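Local atomic coordinates of carbohydrate deacetylase (Enterococcus faecalis, PDB entry 2I5I), a protein that probably removes acetyl groups from acetylated carbohydrates with the help of magnesium, a step in the breakdown of oligosaccharides. Residues Ile221-Asn224 and Tyr228-Pro231; Cys213-Ile218 and Glu237-Gln242; Ile189-Ile194 and Gln242-Ala247. All coordinates share one frame; numbering follows the deposited sequence.

Interaction 1: Ile221-Asn224 and Tyr228-Pro231; sequences ILQN and YCMP
The thiol of Cys229 lodges in the notch between Leu222 and Gln223, two consecutive residues of helix 220-225. SG of Cys229 lies 3.8 Å from CG of Gln223 and 3.9 Å from CG of Leu222, so one small, polarisable atom meets the branch carbon of Leu222 and the CG methylene of Gln223. The bond to CB of Cys229 points toward the helix, and SG stands opposite the backbone N (chi1 -175°). Leu222 comes from the helix side to meet it, CG anti to its backbone N (chi1 174°); CD2 of Leu222 lies 4.0 Å from SG of Cys229, while CD1 faces the carbonyl O of Tyr228 at 4.2 Å. A short loop joins helix 220-225 to helix 231-239 here, in the stretch that follows strand 208-213 of the curled parallel sheet, consistent with the barrel-like fold of the YdjC family. Gln223 runs extended beyond CG and packs on Ile233 of the second subunit, so the exposed side of the contact borders the dimer interface. In Tyr228 the bond to CB points away from the helix; the hydroxyl is hydrogen-bonded to Glu235 and to the backbone N of Asp186, and the carbonyl O is held by Arg232.

Interaction 2: Cys213-Ile218 and Glu237-Gln242; sequences CHPAFI and EILTSQ
Cys213 and Leu239 meet through side chains set by two different first torsions. In Cys213 the sulfur is tucked between the backbone N and the carbonyl carbon (chi1 54°), and in Leu239 CG stands opposite the carbonyl carbon (chi1 -61°) with the branch beyond it extended toward the strand end. The two turns bring SG of Cys213 to 3.6 Å from CD1 of Leu239. In this curled parallel sheet with outer helices, consistent with the barrel-like fold of the family's clan, the contact joins the end of strand 208-213 and the loop after it to the last turn of helix 231-239. The same methyl, CD1 of Leu239, also reaches Pro215, whose ring offers CG at 4.0 Å; the two side chains cross at about a right angle, and CG is the ring atom that touches. One methyl thus serves two partners, and CB of Cys213 lies 4.1 Å from CD1 of Leu239. All three residues are buried, and the contact is wholly apolar. Its surroundings continue the packing: Pro215 also rests on Val236 and on Ala27 of helix 18-29, Leu239 on Val33, and Cys213 on Ile9 of the adjoining strand 6-11. The backbone N of His214 is hydrogen-bonded to Glu235. Just past Leu239 the helix gives way to a turn, and Ser241 takes the N-cap position of the next helix. There the carbonyl O of Ile238 receives two donors: N of Ser241 at 3.1 Å, and OG of the same residue at 2.8 Å, lying in the carbonyl plane on a lone pair at a C=O...OG angle of 135°.

Interaction 3: Ile189-Ile194 and Gln242-Ala247; sequences ISTETI and QEVKEA
Glu243, whose carbonyl O accepts the N-H of Ala247 at 2.9 Å from N to O, lays its carboxylate against the methyl of Thr191. CG2 of Thr191 sits over the flat face of that group, 3.4 Å from both CD and OE1 of Glu243 and 3.7 Å from its OE2, so the touch is of methyl on carboxylate face. CG2 of Thr191 lies opposite its own backbone N and points across the gap, and Glu243, fully extended (chi1 -178°, chi2 172°), reaches out from its helix to Thr191. The contact packs the first turns of helices 191-203 and 242-250 against each other in what is consistent with a (beta/alpha)-barrel-like fold; Ser190 is the N-cap of the first. One turn beyond Thr191, Ile194 presents the same kind of branch, its CG2 meeting CG1 of Val244 at 4.1 Å with the two side chains at about a right angle. Val244 and Ile194 are buried, and Ile238 of helix 231-239 touches both, while the carboxylate of Glu243 lies at the more exposed edge. Leu195, on the turn after Thr191, is packed by Glu243 and Ala247. Lys245 points elsewhere, its NZ hydrogen-bonded to the carbonyl oxygens of Arg30 and Thr240.

The three contacts are nested along the chain: interaction 1 lies within the loop closed by interaction 2, which lies within that closed by interaction 3. Helices 220-225, 231-239 and 242-250 follow one another through them. Interactions 2 and 3 share Gln242 and have centres about 11 Å apart, with Ile238 CD1 lying 3.6 Å from Ile189 CG2. Interactions 1 and 2, about 14 Å apart between centres, meet where Met230 SE comes within 3.9 Å of Ile218 CG1, and both border the second subunit. In interaction 1 the side chain of Tyr228 is about 9 Å from that of His130, a predicted magnesium ligand; Leu222 and Pro215 also lie near that region without touching it.

Interaction 1: Ile221-Asn224 and Tyr228-Pro231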
ATOM      1  N   ILE A 221      20.873 -19.648   2.230  0.50 21.77           N
ATOM      2  CA  ILE A 221      19.814 -20.642   2.464  0.50 22.56           C
ATOM      3  C   ILE A 221      19.691 -21.514   1.220  0.50 18.15           C
ATOM      4  O   ILE A 221      19.676 -22.739   1.321  0.50 21.74           O
ATOM      5  CB  ILE A 221      18.487 -20.000   2.856  0.50 20.87           C
ATOM      6  CG1 ILE A 221      18.622 -19.060   4.068  0.50 25.32           C
ATOM      7  CG2 ILE A 221      17.398 -21.020   3.145  0.50 20.87           C
ATOM      8  CD1 ILE A 221      17.813 -17.808   3.849  0.50 32.09           C
ATOM      9  N   LEU A 222      19.636 -20.932   0.025  1.00 20.47           N
ATOM     10  CA  LEU A 222      19.606 -21.771  -1.173  1.00 22.19           C
ATOM     11  C   LEU A 222      20.840 -22.652  -1.262  1.00 27.23           C
ATOM     12  O   LEU A 222      20.770 -23.853  -1.541  1.00 23.24           O
ATOM     13  CB  LEU A 222      19.480 -20.897  -2.422  1.00 23.01           C
ATOM     14  CG  LEU A 222      19.581 -21.631  -3.759  1.00 20.43           C
ATOM     15  CD1 LEU A 222      18.515 -22.702  -3.886  1.00 24.06           C
ATOM     16  CD2 LEU A 222      19.498 -20.627  -4.903  1.00 20.85           C
ATOM     17  N   GLN A 223      22.013 -22.058  -1.023  1.00 25.75           N
ATOM     18  CA  GLN A 223      23.259 -22.824  -1.103  1.00 25.89           C
ATOM     19  C   GLN A 223      23.268 -24.040  -0.181  1.00 27.47           C
ATOM     20  O   GLN A 223      23.879 -25.078  -0.458  1.00 31.67           O
ATOM     21  CB  GLN A 223      24.425 -21.938  -0.693  1.00 31.48           C
ATOM     22  CG  GLN A 223      25.077 -21.061  -1.737  1.00 40.15           C
ATOM     23  CD  GLN A 223      26.521 -20.782  -1.308  1.00 34.79           C
ATOM     24  OE1 GLN A 223      26.756 -20.554  -0.121  1.00 32.00           O
ATOM     25  NE2 GLN A 223      27.443 -20.823  -2.256  1.00 34.11           N
ATOM     26  N   ASN A 224      22.613 -23.894   0.958  1.00 21.03           N
ATOM     27  CA  ASN A 224      22.604 -24.906   1.994  1.00 24.42           C
ATOM     28  C   ASN A 224      21.694 -26.080   1.605  1.00 31.98           C
ATOM     29  O   ASN A 224      21.899 -27.192   2.072  1.00 36.57           O
ATOM     30  CB  ASN A 224      22.107 -24.320   3.307  1.00 25.53           C
ATOM     31  CG  ASN A 224      23.131 -23.395   3.976  1.00 23.34           C
ATOM     32  OD1 ASN A 224      24.293 -23.355   3.606  1.00 30.88           O
ATOM     33  ND2 ASN A 224      22.656 -22.656   4.971  1.00 37.35           N
ATOM     34  N   TYR A 228      21.068 -27.560  -7.006  1.00 30.04           N
ATOM     35  CA  TYR A 228      20.882 -26.703  -8.171  1.00 26.86           C
ATOM     36  C   TYR A 228      20.854 -25.249  -7.695  1.00 28.77           C
ATOM     37  O   TYR A 228      19.812 -24.738  -7.285  1.00 23.92           O
ATOM     38  CB  TYR A 228      19.599 -27.007  -8.947  1.00 23.99           C
ATOM     39  CG  TYR A 228      19.513 -26.368 -10.320  1.00 19.68           C
ATOM     40  CD1 TYR A 228      20.497 -26.555 -11.280  1.00 26.09           C
ATOM     41  CD2 TYR A 228      18.446 -25.561 -10.698  1.00 27.81           C
ATOM     42  CE1 TYR A 228      20.437 -25.977 -12.543  1.00 26.70           C
ATOM     43  CE2 TYR A 228      18.365 -24.979 -11.948  1.00 24.49           C
ATOM     44  CZ  TYR A 228      19.359 -25.188 -12.878  1.00 23.47           C
ATOM     45  OH  TYR A 228      19.297 -24.609 -14.123  1.00 27.67           O
ATOM     46  N   CYS A 229      22.014 -24.618  -7.744  1.00 28.11           N
ATOM     47  CA  CYS A 229      22.150 -23.301  -7.105  1.00 26.80           C
ATOM     48  C   CYS A 229      22.606 -22.232  -8.076  1.00 21.10           C
ATOM     49  O   CYS A 229      21.814 -21.436  -8.584  1.00 25.80           O
ATOM     50  CB  CYS A 229      23.124 -23.459  -5.932  1.00 29.93           C
ATOM     51  SG  CYS A 229      23.308 -21.967  -4.924  1.00 32.39           S
HETATM   52  N   MSE A 230      23.904 -22.179  -8.403  1.00 25.32           N
HETATM   53  CA  MSE A 230      24.415 -21.087  -9.229  1.00 25.44           C
HETATM   54  C   MSE A 230      23.751 -20.974 -10.588  1.00 27.51           C
HETATM   55  O   MSE A 230      23.629 -19.812 -11.044  1.00 25.32           O
HETATM   56  CB  MSE A 230      25.932 -21.228  -9.368  1.00 25.85           C
HETATM   57  CG  MSE A 230      26.782 -20.973  -8.145  1.00 29.24           C
HETATM   58 SE   MSE A 230      26.413 -19.579  -7.060  0.75 34.56          SE
HETATM   59  CE  MSE A 230      26.836 -18.184  -8.109  1.00 30.02           C
ATOM     60  N   PRO A 231      23.303 -21.976 -11.323  1.00 23.21           N
ATOM     61  CA  PRO A 231      22.676 -21.689 -12.626  1.00 19.95           C
ATOM     62  C   PRO A 231      21.372 -20.891 -12.537  1.00 17.53           C
ATOM     63  O   PRO A 231      20.937 -20.272 -13.510  1.00 21.70           O
ATOM     64  CB  PRO A 231      22.347 -23.082 -13.182  1.00 28.19           C
ATOM     65  CG  PRO A 231      23.304 -23.988 -12.464  1.00 33.64           C
ATOM     66  CD  PRO A 231      23.329 -23.427 -11.062  1.00 28.49           C
TER

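Interaction 2: Cys213-Ile218 and Glu237-Gln242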
ATOM      1  N   CYS A 213      10.806 -23.435 -15.054  1.00 22.60           N
ATOM      2  CA  CYS A 213      12.151 -22.891 -14.873  1.00 18.99           C
ATOM      3  C   CYS A 213      12.427 -22.658 -13.387  1.00 19.49           C
ATOM      4  O   CYS A 213      11.499 -22.741 -12.597  1.00 20.57           O
ATOM      5  CB  CYS A 213      12.324 -21.591 -15.653  1.00 20.73           C
ATOM      6  SG  CYS A 213      11.090 -20.313 -15.314  1.00 23.39           S
ATOM      7  N   HIS A 214      13.685 -22.367 -13.063  1.00 21.72           N
ATOM      8  CA  HIS A 214      14.073 -22.182 -11.676  1.00 19.71           C
ATOM      9  C   HIS A 214      14.933 -20.927 -11.458  1.00 21.16           C
ATOM     10  O   HIS A 214      16.075 -20.969 -10.986  1.00 25.60           O
ATOM     11  CB  HIS A 214      14.802 -23.428 -11.215  1.00 21.42           C
ATOM     12  CG  HIS A 214      14.006 -24.699 -11.311  1.00 22.44           C
ATOM     13  ND1 HIS A 214      13.795 -25.375 -12.497  1.00 26.10           N
ATOM     14  CD2 HIS A 214      13.391 -25.420 -10.350  1.00 25.98           C
ATOM     15  CE1 HIS A 214      13.068 -26.453 -12.251  1.00 26.67           C
ATOM     16  NE2 HIS A 214      12.806 -26.514 -10.949  1.00 29.50           N
ATOM     17  N   PRO A 215      14.397 -19.763 -11.788  1.00 22.21           N
ATOM     18  CA  PRO A 215      15.140 -18.521 -11.524  1.00 18.24           C
ATOM     19  C   PRO A 215      15.239 -18.319 -10.010  1.00 18.42           C
ATOM     20  O   PRO A 215      14.380 -18.737  -9.243  1.00 19.53           O
ATOM     21  CB  PRO A 215      14.287 -17.429 -12.130  1.00 21.11           C
ATOM     22  CG  PRO A 215      12.950 -18.021 -12.423  1.00 20.81           C
ATOM     23  CD  PRO A 215      13.087 -19.514 -12.386  1.00 27.72           C
ATOM     24  N   ALA A 216      16.298 -17.654  -9.582  1.00 22.69           N
ATOM     25  CA  ALA A 216      16.565 -17.271  -8.215  1.00 18.26           C
ATOM     26  C   ALA A 216      17.750 -16.297  -8.179  1.00 20.63           C
ATOM     27  O   ALA A 216      18.533 -16.298  -9.115  1.00 18.71           O
ATOM     28  CB  ALA A 216      16.906 -18.454  -7.332  1.00 19.11           C
ATOM     29  N   PHE A 217      17.794 -15.523  -7.106  1.00 21.86           N
ATOM     30  CA  PHE A 217      19.006 -14.915  -6.607  1.00 19.32           C
ATOM     31  C   PHE A 217      19.594 -15.933  -5.634  1.00 21.20           C
ATOM     32  O   PHE A 217      18.868 -16.795  -5.133  1.00 19.75           O
ATOM     33  CB  PHE A 217      18.776 -13.565  -5.937  1.00 17.09           C
ATOM     34  CG  PHE A 217      18.179 -12.500  -6.834  1.00 14.76           C
ATOM     35  CD1 PHE A 217      18.417 -12.405  -8.194  1.00 15.82           C
ATOM     36  CD2 PHE A 217      17.335 -11.525  -6.303  1.00 14.62           C
ATOM     37  CE1 PHE A 217      17.861 -11.371  -8.948  1.00 15.54           C
ATOM     38  CE2 PHE A 217      16.760 -10.512  -7.027  1.00 17.83           C
ATOM     39  CZ  PHE A 217      17.011 -10.451  -8.383  1.00 16.28           C
ATOM     40  N   ILE A 218      20.877 -15.833  -5.357  1.00 17.88           N
ATOM     41  CA  ILE A 218      21.525 -16.752  -4.422  1.00 18.31           C
ATOM     42  C   ILE A 218      21.622 -16.139  -3.023  1.00 25.77           C
ATOM     43  O   ILE A 218      22.064 -14.987  -2.887  1.00 17.88           O
ATOM     44  CB  ILE A 218      22.933 -17.168  -4.882  1.00 23.81           C
ATOM     45  CG1 ILE A 218      23.038 -17.751  -6.287  1.00 28.44           C
ATOM     46  CG2 ILE A 218      23.528 -18.164  -3.895  1.00 29.94           C
ATOM     47  CD1 ILE A 218      21.817 -18.492  -6.766  1.00 32.95           C
ATOM     48  N   GLU A 237      18.877 -14.179 -15.845  1.00 19.23           N
ATOM     49  CA  GLU A 237      19.449 -13.305 -16.868  1.00 25.01           C
ATOM     50  C   GLU A 237      18.780 -13.562 -18.202  1.00 25.23           C
ATOM     51  O   GLU A 237      18.414 -12.664 -18.948  1.00 23.51           O
ATOM     52  CB  GLU A 237      20.961 -13.528 -16.906  1.00 23.54           C
ATOM     53  CG  GLU A 237      21.692 -12.654 -17.891  1.00 29.46           C
ATOM     54  CD  GLU A 237      23.189 -12.926 -17.918  1.00 34.19           C
ATOM     55  OE1 GLU A 237      23.644 -14.053 -17.631  1.00 34.40           O
ATOM     56  OE2 GLU A 237      23.905 -11.951 -18.240  1.00 31.60           O
ATOM     57  N   ILE A 238      18.629 -14.852 -18.507  1.00 22.95           N
ATOM     58  CA  ILE A 238      18.061 -15.192 -19.819  1.00 21.52           C
ATOM     59  C   ILE A 238      16.591 -14.837 -19.875  1.00 16.67           C
ATOM     60  O   ILE A 238      16.095 -14.285 -20.850  1.00 23.02           O
ATOM     61  CB  ILE A 238      18.272 -16.692 -20.107  1.00 23.52           C
ATOM     62  CG1 ILE A 238      19.725 -17.044 -20.396  1.00 25.14           C
ATOM     63  CG2 ILE A 238      17.342 -17.135 -21.227  1.00 25.60           C
ATOM     64  CD1 ILE A 238      20.140 -18.439 -20.050  1.00 29.20           C
ATOM     65  N   LEU A 239      15.847 -15.132 -18.807  1.00 19.00           N
ATOM     66  CA  LEU A 239      14.414 -14.837 -18.833  1.00 23.53           C
ATOM     67  C   LEU A 239      14.079 -13.349 -18.815  1.00 25.54           C
ATOM     68  O   LEU A 239      12.948 -12.977 -19.111  1.00 21.68           O
ATOM     69  CB  LEU A 239      13.695 -15.527 -17.662  1.00 25.17           C
ATOM     70  CG  LEU A 239      13.812 -17.059 -17.683  1.00 25.06           C
ATOM     71  CD1 LEU A 239      13.352 -17.668 -16.374  1.00 33.37           C
ATOM     72  CD2 LEU A 239      13.013 -17.605 -18.861  1.00 30.00           C
ATOM     73  N   THR A 240      15.031 -12.477 -18.491  1.00 20.98           N
ATOM     74  CA  THR A 240      14.797 -11.042 -18.514  1.00 23.51           C
ATOM     75  C   THR A 240      15.467 -10.372 -19.712  1.00 27.62           C
ATOM     76  O   THR A 240      15.438  -9.139 -19.832  1.00 25.20           O
ATOM     77  CB  THR A 240      15.327 -10.374 -17.223  1.00 20.79           C
ATOM     78  OG1 THR A 240      16.732 -10.624 -17.157  1.00 20.31           O
ATOM     79  CG2 THR A 240      14.707 -10.982 -15.989  1.00 19.77           C
ATOM     80  N   SER A 241      16.060 -11.161 -20.608  1.00 25.52           N
ATOM     81  CA  SER A 241      16.745 -10.614 -21.773  1.00 23.40           C
ATOM     82  C   SER A 241      15.794 -10.112 -22.846  1.00 29.11           C
ATOM     83  O   SER A 241      14.701 -10.627 -23.068  1.00 26.98           O
ATOM     84  CB  SER A 241      17.718 -11.647 -22.352  1.00 30.54           C
ATOM     85  OG  SER A 241      17.091 -12.764 -22.958  1.00 29.37           O
ATOM     86  N   GLN A 242      16.213  -9.049 -23.548  1.00 27.35           N
ATOM     87  CA  GLN A 242      15.469  -8.522 -24.675  1.00 28.50           C
ATOM     88  C   GLN A 242      15.274  -9.548 -25.787  1.00 28.65           C
ATOM     89  O   GLN A 242      14.228  -9.569 -26.435  1.00 34.91           O
ATOM     90  CB  GLN A 242      16.195  -7.298 -25.257  1.00 41.69           C
ATOM     91  CG  GLN A 242      15.319  -6.533 -26.250  1.00 52.95           C
ATOM     92  CD  GLN A 242      14.776  -5.268 -25.603  1.00 62.26           C
ATOM     93  OE1 GLN A 242      15.525  -4.301 -25.465  1.00 64.06           O
ATOM     94  NE2 GLN A 242      13.501  -5.277 -25.224  1.00 66.38           N
TER

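Interaction 3: Ile189-Ile194 and Gln242-Ala247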
ATOM      1  N   ILE A 189      20.790 -24.557 -19.892  1.00 27.34           N
ATOM      2  CA  ILE A 189      20.520 -23.141 -19.634  1.00 27.72           C
ATOM      3  C   ILE A 189      21.252 -22.260 -20.640  1.00 29.58           C
ATOM      4  O   ILE A 189      22.457 -22.030 -20.618  1.00 28.76           O
ATOM      5  CB  ILE A 189      20.900 -22.757 -18.196  1.00 30.26           C
ATOM      6  CG1 ILE A 189      20.230 -23.617 -17.118  1.00 31.17           C
ATOM      7  CG2 ILE A 189      20.609 -21.280 -17.951  1.00 41.73           C
ATOM      8  CD1 ILE A 189      18.723 -23.560 -17.240  1.00 23.42           C
ATOM      9  N   SER A 190      20.480 -21.752 -21.593  1.00 27.06           N
ATOM     10  CA  SER A 190      20.955 -20.765 -22.544  1.00 25.39           C
ATOM     11  C   SER A 190      19.802 -20.192 -23.345  1.00 29.31           C
ATOM     12  O   SER A 190      18.643 -20.614 -23.311  1.00 29.93           O
ATOM     13  CB  SER A 190      22.032 -21.377 -23.444  1.00 35.25           C
ATOM     14  OG  SER A 190      21.412 -22.282 -24.347  1.00 40.78           O
ATOM     15  N   THR A 191      20.129 -19.140 -24.095  1.00 27.70           N
ATOM     16  CA  THR A 191      19.121 -18.460 -24.879  1.00 29.72           C
ATOM     17  C   THR A 191      18.574 -19.370 -25.978  1.00 27.65           C
ATOM     18  O   THR A 191      17.381 -19.397 -26.259  1.00 32.34           O
ATOM     19  CB  THR A 191      19.705 -17.202 -25.558  1.00 37.16           C
ATOM     20  OG1 THR A 191      20.282 -16.348 -24.572  1.00 43.10           O
ATOM     21  CG2 THR A 191      18.568 -16.449 -26.218  1.00 28.40           C
ATOM     22  N   GLU A 192      19.524 -20.069 -26.568  1.00 26.73           N
ATOM     23  CA  GLU A 192      19.286 -20.963 -27.697  1.00 32.97           C
ATOM     24  C   GLU A 192      18.236 -22.006 -27.346  1.00 30.22           C
ATOM     25  O   GLU A 192      17.313 -22.248 -28.130  1.00 38.89           O
ATOM     26  CB  GLU A 192      20.598 -21.628 -28.149  1.00 33.29           C
ATOM     27  N   THR A 193      18.354 -22.612 -26.173  1.00 28.93           N
ATOM     28  CA  THR A 193      17.394 -23.602 -25.710  1.00 32.25           C
ATOM     29  C   THR A 193      15.993 -22.997 -25.743  1.00 36.72           C
ATOM     30  O   THR A 193      15.031 -23.645 -26.149  1.00 28.41           O
ATOM     31  CB  THR A 193      17.719 -24.113 -24.304  1.00 31.03           C
ATOM     32  OG1 THR A 193      18.983 -24.778 -24.271  1.00 30.82           O
ATOM     33  CG2 THR A 193      16.732 -25.203 -23.889  1.00 31.82           C
ATOM     34  N   ILE A 194      15.909 -21.741 -25.306  1.00 29.90           N
ATOM     35  CA  ILE A 194      14.631 -21.067 -25.184  1.00 27.15           C
ATOM     36  C   ILE A 194      14.018 -20.845 -26.566  1.00 25.16           C
ATOM     37  O   ILE A 194      12.810 -21.015 -26.733  1.00 30.08           O
ATOM     38  CB  ILE A 194      14.753 -19.705 -24.473  1.00 26.45           C
ATOM     39  CG1 ILE A 194      15.020 -19.802 -22.974  1.00 32.06           C
ATOM     40  CG2 ILE A 194      13.522 -18.849 -24.768  1.00 30.26           C
ATOM     41  CD1 ILE A 194      13.863 -20.333 -22.161  1.00 23.73           C
ATOM     42  N   GLN A 242      16.213  -9.049 -23.548  1.00 27.35           N
ATOM     43  CA  GLN A 242      15.469  -8.522 -24.675  1.00 28.50           C
ATOM     44  C   GLN A 242      15.274  -9.548 -25.787  1.00 28.65           C
ATOM     45  O   GLN A 242      14.228  -9.569 -26.435  1.00 34.91           O
ATOM     46  CB  GLN A 242      16.195  -7.298 -25.257  1.00 41.69           C
ATOM     47  CG  GLN A 242      15.319  -6.533 -26.250  1.00 52.95           C
ATOM     48  CD  GLN A 242      14.776  -5.268 -25.603  1.00 62.26           C
ATOM     49  OE1 GLN A 242      15.525  -4.301 -25.465  1.00 64.06           O
ATOM     50  NE2 GLN A 242      13.501  -5.277 -25.224  1.00 66.38           N
ATOM     51  N   GLU A 243      16.277 -10.385 -26.013  1.00 32.74           N
ATOM     52  CA  GLU A 243      16.216 -11.399 -27.056  1.00 27.98           C
ATOM     53  C   GLU A 243      15.077 -12.375 -26.808  1.00 31.86           C
ATOM     54  O   GLU A 243      14.324 -12.745 -27.707  1.00 31.84           O
ATOM     55  CB  GLU A 243      17.525 -12.189 -27.126  1.00 31.41           C
ATOM     56  CG  GLU A 243      17.483 -13.227 -28.243  1.00 38.63           C
ATOM     57  CD  GLU A 243      18.829 -13.894 -28.466  1.00 52.43           C
ATOM     58  OE1 GLU A 243      19.746 -13.636 -27.656  1.00 58.74           O
ATOM     59  OE2 GLU A 243      18.965 -14.665 -29.441  1.00 50.01           O
ATOM     60  N   VAL A 244      14.950 -12.789 -25.547  1.00 29.59           N
ATOM     61  CA  VAL A 244      13.860 -13.712 -25.238  1.00 27.03           C
ATOM     62  C   VAL A 244      12.516 -13.050 -25.440  1.00 28.16           C
ATOM     63  O   VAL A 244      11.652 -13.619 -26.111  1.00 26.16           O
ATOM     64  CB  VAL A 244      13.993 -14.250 -23.800  1.00 26.82           C
ATOM     65  CG1 VAL A 244      12.757 -15.060 -23.448  1.00 31.34           C
ATOM     66  CG2 VAL A 244      15.286 -15.039 -23.691  1.00 26.00           C
ATOM     67  N   LYS A 245      12.321 -11.848 -24.892  1.00 29.08           N
ATOM     68  CA  LYS A 245      11.051 -11.154 -25.087  1.00 34.36           C
ATOM     69  C   LYS A 245      10.735 -10.991 -26.570  1.00 35.23           C
ATOM     70  O   LYS A 245       9.609 -11.280 -26.981  1.00 31.41           O
ATOM     71  CB  LYS A 245      11.065  -9.786 -24.394  1.00 39.78           C
ATOM     72  CG  LYS A 245      11.116  -9.943 -22.876  1.00 39.25           C
ATOM     73  CD  LYS A 245      11.228  -8.592 -22.188  1.00 43.06           C
ATOM     74  CE  LYS A 245      11.580  -8.763 -20.717  1.00 35.83           C
ATOM     75  NZ  LYS A 245      12.735  -7.915 -20.306  1.00 46.10           N
ATOM     76  N   GLU A 246      11.715 -10.555 -27.356  1.00 31.04           N
ATOM     77  CA  GLU A 246      11.483 -10.376 -28.793  1.00 31.52           C
ATOM     78  C   GLU A 246      11.098 -11.686 -29.474  1.00 28.33           C
ATOM     79  O   GLU A 246      10.223 -11.688 -30.349  1.00 36.03           O
ATOM     80  CB  GLU A 246      12.725  -9.754 -29.455  1.00 37.61           C
ATOM     81  CG  GLU A 246      12.734  -8.236 -29.282  1.00 39.43           C
ATOM     82  CD  GLU A 246      14.043  -7.562 -29.620  1.00 43.03           C
ATOM     83  OE1 GLU A 246      14.931  -8.226 -30.199  1.00 45.09           O
ATOM     84  OE2 GLU A 246      14.147  -6.353 -29.295  1.00 49.76           O
ATOM     85  N   ALA A 247      11.724 -12.790 -29.090  1.00 25.34           N
ATOM     86  CA  ALA A 247      11.466 -14.082 -29.731  1.00 25.97           C
ATOM     87  C   ALA A 247      10.009 -14.494 -29.586  1.00 35.10           C
ATOM     88  O   ALA A 247       9.362 -14.969 -30.529  1.00 35.97           O
ATOM     89  CB  ALA A 247      12.347 -15.176 -29.164  1.00 28.38           C
TER